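Local structure of mandelate racemase/muconate lactonizing protein (Paenibacillus sp., 3QPE) at residues L135-L140 with V171-R176; G31-I36 with D207-Y212. The protein probably catalyses the dehydration of an acid sugar as a magnesium-dependent member of the enolase superfamily, and is found here with D-galacturonic acid bound. All coordinates share one frame; numbering follows the deposited sequence.

Contact 1: residues L135-L140 with V171-R176. With DGU (D-galacturonic acid), chain G.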
ATOM      1  N   LEU A 135      -1.719  13.232 -20.916  1.00 22.06           N
ATOM      2  CA  LEU A 135      -3.152  13.433 -21.134  1.00 21.78           C
ATOM      3  C   LEU A 135      -3.952  13.374 -19.833  1.00 21.61           C
ATOM      4  O   LEU A 135      -4.613  12.369 -19.539  1.00 23.09           O
ATOM      5  CB  LEU A 135      -3.678  12.427 -22.163  1.00 20.93           C
ATOM      6  CG  LEU A 135      -3.006  12.595 -23.529  1.00 19.14           C
ATOM      7  CD1 LEU A 135      -3.231  11.410 -24.428  1.00 25.63           C
ATOM      8  CD2 LEU A 135      -3.513  13.877 -24.187  1.00 23.58           C
ATOM      9  N   TYR A 136      -3.891  14.463 -19.074  1.00 18.88           N
ATOM     10  CA  TYR A 136      -4.559  14.573 -17.788  1.00 19.57           C
ATOM     11  C   TYR A 136      -6.038  14.959 -17.942  1.00 21.57           C
ATOM     12  O   TYR A 136      -6.566  14.892 -19.040  1.00 21.82           O
ATOM     13  CB  TYR A 136      -3.780  15.555 -16.899  1.00 25.58           C
ATOM     14  CG  TYR A 136      -2.603  14.865 -16.242  1.00 20.28           C
ATOM     15  CD1 TYR A 136      -1.562  14.345 -17.001  1.00 20.85           C
ATOM     16  CD2 TYR A 136      -2.555  14.699 -14.858  1.00 21.89           C
ATOM     17  CE1 TYR A 136      -0.481  13.677 -16.388  1.00 21.35           C
ATOM     18  CE2 TYR A 136      -1.492  14.032 -14.246  1.00 21.91           C
ATOM     19  CZ  TYR A 136      -0.459  13.532 -15.014  1.00 23.14           C
ATOM     20  OH  TYR A 136       0.583  12.863 -14.395  1.00 23.43           O
ATOM     21  N   PHE A 137      -6.697  15.308 -16.834  1.00 23.24           N
ATOM     22  CA  PHE A 137      -8.089  15.764 -16.843  1.00 22.49           C
ATOM     23  C   PHE A 137      -8.113  17.211 -17.289  1.00 22.09           C
ATOM     24  O   PHE A 137      -8.440  18.106 -16.513  1.00 20.89           O
ATOM     25  CB  PHE A 137      -8.716  15.676 -15.442  1.00 23.34           C
ATOM     26  CG  PHE A 137      -8.871  14.265 -14.933  1.00 18.51           C
ATOM     27  CD1 PHE A 137      -8.525  13.197 -15.739  1.00 17.35           C
ATOM     28  CD2 PHE A 137      -9.375  14.015 -13.668  1.00 20.89           C
ATOM     29  CE1 PHE A 137      -8.682  11.868 -15.290  1.00 20.59           C
ATOM     30  CE2 PHE A 137      -9.523  12.691 -13.206  1.00 18.50           C
ATOM     31  CZ  PHE A 137      -9.181  11.629 -14.024  1.00 18.61           C
ATOM     32  N   ASP A 138      -7.742  17.428 -18.538  1.00 18.00           N
ATOM     33  CA  ASP A 138      -7.598  18.782 -19.058  1.00 24.73           C
ATOM     34  C   ASP A 138      -8.918  19.393 -19.519  1.00 27.21           C
ATOM     35  O   ASP A 138      -8.959  20.536 -19.993  1.00 30.48           O
ATOM     36  CB  ASP A 138      -6.555  18.775 -20.159  1.00 22.25           C
ATOM     37  CG  ASP A 138      -5.176  18.352 -19.625  1.00 20.11           C
ATOM     38  OD1 ASP A 138      -4.831  18.816 -18.521  1.00 22.28           O
ATOM     39  OD2 ASP A 138      -4.485  17.553 -20.283  1.00 21.27           O
ATOM     40  N   ASP A 139      -9.994  18.641 -19.319  1.00 22.23           N
ATOM     41  CA  ASP A 139     -11.315  18.964 -19.848  1.00 24.57           C
ATOM     42  C   ASP A 139     -12.324  19.318 -18.760  1.00 28.46           C
ATOM     43  O   ASP A 139     -13.520  19.441 -19.041  1.00 30.82           O
ATOM     44  CB  ASP A 139     -11.837  17.724 -20.541  1.00 24.33           C
ATOM     45  CG  ASP A 139     -11.782  16.509 -19.619  1.00 29.93           C
ATOM     46  OD1 ASP A 139     -10.660  16.096 -19.240  1.00 24.78           O
ATOM     47  OD2 ASP A 139     -12.850  15.998 -19.232  1.00 27.78           O
ATOM     48  N   LEU A 140     -11.869  19.474 -17.524  1.00 23.71           N
ATOM     49  CA  LEU A 140     -12.815  19.626 -16.421  1.00 26.70           C
ATOM     50  C   LEU A 140     -13.601  20.933 -16.473  1.00 28.65           C
ATOM     51  O   LEU A 140     -14.716  21.006 -15.957  1.00 30.08           O
ATOM     52  CB  LEU A 140     -12.141  19.469 -15.063  1.00 24.73           C
ATOM     53  CG  LEU A 140     -11.757  18.027 -14.702  1.00 27.72           C
ATOM     54  CD1 LEU A 140     -11.328  17.978 -13.251  1.00 28.78           C
ATOM     55  CD2 LEU A 140     -12.913  17.046 -14.965  1.00 23.90           C
ATOM     56  N   VAL A 171      -7.854   8.446 -16.388  1.00 18.09           N
ATOM     57  CA  VAL A 171      -9.283   8.217 -16.211  1.00 21.17           C
ATOM     58  C   VAL A 171      -9.580   8.251 -14.718  1.00 18.63           C
ATOM     59  O   VAL A 171      -8.675   8.493 -13.912  1.00 21.60           O
ATOM     60  CB  VAL A 171      -9.716   6.888 -16.822  1.00 18.36           C
ATOM     61  CG1 VAL A 171      -9.413   6.889 -18.307  1.00 22.25           C
ATOM     62  CG2 VAL A 171      -8.957   5.711 -16.140  1.00 17.87           C
ATOM     63  N   GLY A 172     -10.836   8.037 -14.340  1.00 18.72           N
ATOM     64  CA  GLY A 172     -11.231   8.175 -12.951  1.00 19.16           C
ATOM     65  C   GLY A 172     -11.871   9.507 -12.615  1.00 20.02           C
ATOM     66  O   GLY A 172     -11.980   9.879 -11.444  1.00 26.69           O
ATOM     67  N   ARG A 173     -12.301  10.239 -13.635  1.00 20.99           N
ATOM     68  CA  ARG A 173     -12.979  11.517 -13.400  1.00 20.75           C
ATOM     69  C   ARG A 173     -14.088  11.478 -12.332  1.00 20.15           C
ATOM     70  O   ARG A 173     -14.237  12.423 -11.542  1.00 23.71           O
ATOM     71  CB  ARG A 173     -13.499  12.100 -14.717  1.00 25.43           C
ATOM     72  CG  ARG A 173     -12.398  12.609 -15.625  1.00 20.31           C
ATOM     73  CD  ARG A 173     -12.925  12.881 -17.033  1.00 25.31           C
ATOM     74  NE  ARG A 173     -11.892  13.436 -17.904  1.00 26.49           N
ATOM     75  CZ  ARG A 173     -10.879  12.736 -18.408  1.00 24.33           C
ATOM     76  NH1 ARG A 173      -9.977  13.333 -19.182  1.00 21.01           N
ATOM     77  NH2 ARG A 173     -10.750  11.441 -18.120  1.00 20.50           N
ATOM     78  N   GLY A 174     -14.848  10.391 -12.286  1.00 22.92           N
ATOM     79  CA  GLY A 174     -15.959  10.276 -11.347  1.00 26.40           C
ATOM     80  C   GLY A 174     -15.581   9.885  -9.924  1.00 24.99           C
ATOM     81  O   GLY A 174     -16.439   9.783  -9.035  1.00 25.97           O
ATOM     82  N   GLY A 175     -14.298   9.643  -9.700  1.00 27.25           N
ATOM     83  CA  GLY A 175     -13.840   9.253  -8.379  1.00 24.33           C
ATOM     84  C   GLY A 175     -13.933  10.403  -7.394  1.00 23.49           C
ATOM     85  O   GLY A 175     -14.333  10.214  -6.246  1.00 23.98           O
ATOM     86  N   ARG A 176     -13.593  11.609  -7.858  1.00 23.91           N
ATOM     87  CA  ARG A 176     -13.501  12.771  -6.986  1.00 26.63           C
ATOM     88  C   ARG A 176     -13.956  14.063  -7.653  1.00 28.04           C
ATOM     89  O   ARG A 176     -14.713  14.828  -7.062  1.00 26.50           O
ATOM     90  CB  ARG A 176     -12.060  12.971  -6.496  1.00 22.83           C
ATOM     91  CG  ARG A 176     -11.892  14.201  -5.606  1.00 22.06           C
ATOM     92  CD  ARG A 176     -10.442  14.465  -5.182  1.00 26.28           C
ATOM     93  NE  ARG A 176     -10.395  15.574  -4.226  1.00 27.52           N
ATOM     94  CZ  ARG A 176      -9.288  16.181  -3.809  1.00 26.14           C
ATOM     95  NH1 ARG A 176      -8.100  15.790  -4.244  1.00 25.88           N
ATOM     96  NH2 ARG A 176      -9.377  17.180  -2.937  1.00 27.45           N
TER
HETATM   97  O1  DGU G 401       3.144  12.501  -9.127  1.00 44.29           O
HETATM   98  O2  DGU G 401       0.360  12.617  -9.565  1.00 28.84           O
HETATM   99  O5  DGU G 401       0.346   8.131 -11.964  1.00 28.84           O
HETATM  100  O6B DGU G 401       1.683   7.050 -14.162  1.00 20.72           O
HETATM  101  C1  DGU G 401       2.594  11.799  -9.985  1.00 37.53           C
HETATM  102  C2  DGU G 401       1.233  12.171 -10.614  1.00 32.00           C
HETATM  103  C3  DGU G 401       0.576  10.996 -11.368  1.00 32.02           C
HETATM  104  C4  DGU G 401       1.529  10.245 -12.330  1.00 29.49           C
HETATM  105  C5  DGU G 401       0.917   8.987 -12.966  1.00 31.99           C
HETATM  106  C6  DGU G 401       1.914   8.252 -13.891  1.00 30.27           C
HETATM  107  O3  DGU G 401      -0.543  11.483 -12.123  1.00 26.78           O
HETATM  108  O4  DGU G 401       2.688   9.827 -11.611  1.00 38.55           O
HETATM  109  O6A DGU G 401       2.880   8.928 -14.307  1.00 29.87           O
HETATM  110  O   HOH W   1      -7.568  12.179 -19.517  1.00 20.87           O
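Arg-173 reaches from the loop 171-176 past the ring of Phe-137 to the carboxylate of Asp-139. At CB, chi1 of -71° sets CG beside the backbone N and anti to the carbonyl carbon, which swings it over the ring. CG lies above the middle of the Phe-137 face, 3.6 Å from the ring centroid and only 5° off the normal, a CH-pi contact. The chain then runs extended, carrying CD alongside Asp-139 OD2 at 3.8 Å and NE on to the acid. NE donates to Asp-139 OD2 at 3.0 Å, on the syn lone pair, and NH1 donates to Asp-139 OD1 at 2.8 Å. The result is a side-on, two-nitrogen salt bridge. It is not coplanar: the two flat groups are turned 40° apart, and NH1 approaches OD1 from above the carboxylate plane. NH1 also donates to a water, which lies 2.9 Å from Tyr-136 O and probably donates to it. The guanidinium has Phe-137 CD1 over one face, and NH2 turns to Lys-170 O and Asp-187. Arg-186 adds a second positive partner to Asp-139 OD2, which probably favours the ionised acid.

The far edge of the Phe-137 ring meets backbone, with CZ 3.2 Å from Val-171 O near the ring plane. One residue earlier, Tyr-136 OH shares a 2.9 Å hydrogen bond with O3 of the galacturonic acid. The contact thus joins the loops following strands 126-135 and 167-170, neighbouring parallel strands of the enolase-type TIM barrel, beside its sugar-acid site.

Contact 2: residues G31-I36 with D207-Y212. With MG (magnesium ion), chain E; DGU (D-galacturonic acid), chain G.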
ATOM      1  N   GLY A  31      -3.421  19.123 -16.110  1.00 22.53           N
ATOM      2  CA  GLY A  31      -4.516  19.253 -15.166  1.00 23.36           C
ATOM      3  C   GLY A  31      -4.536  18.190 -14.081  1.00 23.75           C
ATOM      4  O   GLY A  31      -3.504  17.625 -13.726  1.00 23.21           O
ATOM      5  N   ALA A  32      -5.725  17.929 -13.555  1.00 23.51           N
ATOM      6  CA  ALA A  32      -5.923  17.003 -12.445  1.00 22.48           C
ATOM      7  C   ALA A  32      -5.826  15.549 -12.892  1.00 20.02           C
ATOM      8  O   ALA A  32      -5.846  15.261 -14.085  1.00 21.49           O
ATOM      9  CB  ALA A  32      -7.288  17.266 -11.785  1.00 23.19           C
ATOM     10  N   ASN A  33      -5.671  14.643 -11.925  1.00 22.90           N
ATOM     11  CA  ASN A  33      -5.819  13.213 -12.176  1.00 18.72           C
ATOM     12  C   ASN A  33      -6.896  12.675 -11.246  1.00 24.77           C
ATOM     13  O   ASN A  33      -7.574  13.462 -10.576  1.00 23.98           O
ATOM     14  CB  ASN A  33      -4.492  12.424 -12.047  1.00 21.00           C
ATOM     15  CG  ASN A  33      -3.987  12.335 -10.621  1.00 24.12           C
ATOM     16  OD1 ASN A  33      -4.708  12.630  -9.666  1.00 23.68           O
ATOM     17  ND2 ASN A  33      -2.725  11.928 -10.471  1.00 19.38           N
ATOM     18  N   GLY A  34      -7.057  11.351 -11.211  1.00 23.28           N
ATOM     19  CA  GLY A  34      -8.154  10.747 -10.475  1.00 23.14           C
ATOM     20  C   GLY A  34      -8.232  11.117  -9.003  1.00 25.77           C
ATOM     21  O   GLY A  34      -9.323  11.154  -8.432  1.00 24.88           O
ATOM     22  N   ARG A  35      -7.086  11.391  -8.381  1.00 21.25           N
ATOM     23  CA  ARG A  35      -7.054  11.603  -6.931  1.00 23.84           C
ATOM     24  C   ARG A  35      -6.749  13.024  -6.458  1.00 23.35           C
ATOM     25  O   ARG A  35      -7.137  13.398  -5.351  1.00 23.35           O
ATOM     26  CB  ARG A  35      -6.057  10.645  -6.261  1.00 22.93           C
ATOM     27  CG  ARG A  35      -4.649  10.632  -6.876  1.00 23.67           C
ATOM     28  CD  ARG A  35      -3.702   9.690  -6.101  1.00 25.59           C
ATOM     29  NE  ARG A  35      -3.600  10.079  -4.696  1.00 26.13           N
ATOM     30  CZ  ARG A  35      -2.706  10.943  -4.222  1.00 30.34           C
ATOM     31  NH1 ARG A  35      -2.700  11.254  -2.934  1.00 26.57           N
ATOM     32  NH2 ARG A  35      -1.819  11.501  -5.036  1.00 25.27           N
ATOM     33  N   ILE A  36      -6.022  13.794  -7.259  1.00 25.45           N
ATOM     34  CA  ILE A  36      -5.581  15.117  -6.808  1.00 23.69           C
ATOM     35  C   ILE A  36      -5.769  16.177  -7.882  1.00 24.82           C
ATOM     36  O   ILE A  36      -6.200  15.882  -9.000  1.00 25.19           O
ATOM     37  CB  ILE A  36      -4.110  15.112  -6.304  1.00 24.60           C
ATOM     38  CG1 ILE A  36      -3.138  14.730  -7.425  1.00 25.04           C
ATOM     39  CG2 ILE A  36      -3.963  14.157  -5.117  1.00 29.58           C
ATOM     40  CD1 ILE A  36      -1.657  14.877  -7.044  1.00 24.63           C
ATOM     41  N   ASP A 207      -5.049   5.070 -17.010  1.00 21.45           N
ATOM     42  CA  ASP A 207      -4.479   5.125 -15.667  1.00 23.95           C
ATOM     43  C   ASP A 207      -5.476   5.790 -14.742  1.00 21.08           C
ATOM     44  O   ASP A 207      -5.768   6.980 -14.870  1.00 18.67           O
ATOM     45  CB  ASP A 207      -3.120   5.853 -15.683  1.00 22.59           C
ATOM     46  CG  ASP A 207      -2.504   6.002 -14.303  1.00 24.54           C
ATOM     47  OD1 ASP A 207      -3.134   5.593 -13.308  1.00 21.41           O
ATOM     48  OD2 ASP A 207      -1.392   6.579 -14.216  1.00 18.70           O
ATOM     49  N   ALA A 208      -6.009   5.011 -13.808  1.00 19.56           N
ATOM     50  CA  ALA A 208      -7.107   5.486 -12.979  1.00 20.80           C
ATOM     51  C   ALA A 208      -6.643   6.178 -11.711  1.00 19.27           C
ATOM     52  O   ALA A 208      -7.440   6.794 -11.005  1.00 22.88           O
ATOM     53  CB  ALA A 208      -8.065   4.319 -12.637  1.00 20.62           C
ATOM     54  N   ASN A 209      -5.355   6.096 -11.418  1.00 18.89           N
ATOM     55  CA  ASN A 209      -4.851   6.590 -10.135  1.00 19.94           C
ATOM     56  C   ASN A 209      -5.749   6.150  -8.983  1.00 19.86           C
ATOM     57  O   ASN A 209      -6.080   6.935  -8.085  1.00 20.17           O
ATOM     58  CB  ASN A 209      -4.634   8.106 -10.143  1.00 25.31           C
ATOM     59  CG  ASN A 209      -3.482   8.519 -11.041  1.00 21.67           C
ATOM     60  OD1 ASN A 209      -3.699   8.967 -12.164  1.00 22.60           O
ATOM     61  ND2 ASN A 209      -2.250   8.355 -10.557  1.00 19.92           N
ATOM     62  N   ASN A 210      -6.135   4.878  -9.041  1.00 20.45           N
ATOM     63  CA  ASN A 210      -6.813   4.200  -7.947  1.00 22.41           C
ATOM     64  C   ASN A 210      -8.232   4.685  -7.720  1.00 21.13           C
ATOM     65  O   ASN A 210      -8.866   4.344  -6.721  1.00 23.27           O
ATOM     66  CB  ASN A 210      -5.986   4.301  -6.664  1.00 21.88           C
ATOM     67  CG  ASN A 210      -4.755   3.400  -6.699  1.00 23.31           C
ATOM     68  OD1 ASN A 210      -4.717   2.429  -7.440  1.00 23.05           O
ATOM     69  ND2 ASN A 210      -3.749   3.728  -5.901  1.00 20.47           N
ATOM     70  N   ALA A 211      -8.736   5.462  -8.675  1.00 19.84           N
ATOM     71  CA  ALA A 211     -10.063   6.057  -8.560  1.00 18.24           C
ATOM     72  C   ALA A 211     -11.239   5.109  -8.817  1.00 21.94           C
ATOM     73  O   ALA A 211     -12.372   5.476  -8.547  1.00 24.84           O
ATOM     74  CB  ALA A 211     -10.168   7.291  -9.479  1.00 20.89           C
ATOM     75  N   TYR A 212     -10.986   3.906  -9.326  1.00 17.45           N
ATOM     76  CA  TYR A 212     -12.083   2.965  -9.597  1.00 17.38           C
ATOM     77  C   TYR A 212     -12.289   1.980  -8.442  1.00 23.18           C
ATOM     78  O   TYR A 212     -11.525   1.974  -7.479  1.00 23.81           O
ATOM     79  CB  TYR A 212     -11.828   2.168 -10.891  1.00 16.27           C
ATOM     80  CG  TYR A 212     -11.949   2.948 -12.170  1.00 21.48           C
ATOM     81  CD1 TYR A 212     -12.640   4.146 -12.206  1.00 19.90           C
ATOM     82  CD2 TYR A 212     -11.392   2.472 -13.357  1.00 19.96           C
ATOM     83  CE1 TYR A 212     -12.763   4.861 -13.379  1.00 22.20           C
ATOM     84  CE2 TYR A 212     -11.502   3.186 -14.531  1.00 24.38           C
ATOM     85  CZ  TYR A 212     -12.203   4.382 -14.532  1.00 22.12           C
ATOM     86  OH  TYR A 212     -12.340   5.115 -15.689  1.00 22.43           O
TER
HETATM   87 MG    MG E 393       0.257   5.949 -12.889  1.00 26.03          MG
HETATM   88  O1  DGU G 401       3.144  12.501  -9.127  1.00 44.29           O
HETATM   89  O2  DGU G 401       0.360  12.617  -9.565  1.00 28.84           O
HETATM   90  O5  DGU G 401       0.346   8.131 -11.964  1.00 28.84           O
HETATM   91  O6B DGU G 401       1.683   7.050 -14.162  1.00 20.72           O
HETATM   92  C1  DGU G 401       2.594  11.799  -9.985  1.00 37.53           C
HETATM   93  C2  DGU G 401       1.233  12.171 -10.614  1.00 32.00           C
HETATM   94  C3  DGU G 401       0.576  10.996 -11.368  1.00 32.02           C
HETATM   95  C4  DGU G 401       1.529  10.245 -12.330  1.00 29.49           C
HETATM   96  C5  DGU G 401       0.917   8.987 -12.966  1.00 31.99           C
HETATM   97  C6  DGU G 401       1.914   8.252 -13.891  1.00 30.27           C
HETATM   98  O3  DGU G 401      -0.543  11.483 -12.123  1.00 26.78           O
HETATM   99  O4  DGU G 401       2.688   9.827 -11.611  1.00 38.55           O
HETATM  100  O6A DGU G 401       2.880   8.928 -14.307  1.00 29.87           O
HETATM  101  O   HOH W   2      -6.239   9.665 -13.179  1.00 20.46           O
HETATM  102  O   HOH W   3      -1.235   5.465 -11.357  1.00 18.51           O
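Asn-33 and Asn-209 bring their side-chain amides together beside the bound galacturonic acid, ND2 of Asn-33 lying 3.5 Å from CG of Asn-209. The side chains cross at about a right angle, with amide planes 32° apart, and each donates to a different sugar oxygen: Asn-33 ND2 to O3 at 2.8 Å, Asn-209 ND2 to O5 at 3.0 Å. The same O5 binds magnesium along with sugar O6B, a water and Asp-207 OD2, the last at 2.2 Å; Glu-233 and Glu-263 complete the metal site.

Behind this shell, backbone N-H groups fix the acceptor ends. With chi1 at 70°, the Asn-33 amide folds back over its own loop, where OD1 accepts from Ile-36 N, nearly in line with the C=O, and from Arg-35 N, well above the carbonyl plane. The bond to Arg-35 N makes an Asx turn and the one to Ile-36 N an Asx motif; together they probably hold ND2 toward the sugar. An alanine here would remove the amide and would probably leave O3 without this donor and the N-H groups of Arg-35 and Ile-36 without their shared acceptor. Asp-207 OD1 forms a second Asx turn by accepting from Asn-209 N at 3.0 Å, so the metal ligand also positions the sugar-binding asparagine. A water accepts from Gly-34 N and probably donates to Asn-209 OD1, bridging the loops. Gly-34 fits close to Ala-208 O and Ala-211 CB, where a CB would clash with that oxygen.

Arg-35 CG packs on Asn-209 CB, while its NE forms a salt bridge with Asp-239 of the second subunit. The loop after strand 14-30 thereby meets the turn between strand 204-207 and helix 214-223, alongside strand 167-170.

How the contacts relate
From the N terminus, the chain leaves strand 14-30 through residues 31-36 and meets them again at 207-212, where contact 2 closes a loop of 170 intervening residues. Nested inside it, contact 1 closes the shorter excursion from 135-140 to 171-176, which includes helix 145-161 and strand 167-170. Their centres are about 7 Å apart, and direct bonds join them: Asp-138 OD1 with Gly-31 N, and Arg-176 NH1 with Arg-35 O. Contact 1 links loops of successive barrel strands; contact 2 brings a loop of the N-terminal antiparallel sheet onto the barrel. Both touch the bound sugar acid and the second subunit.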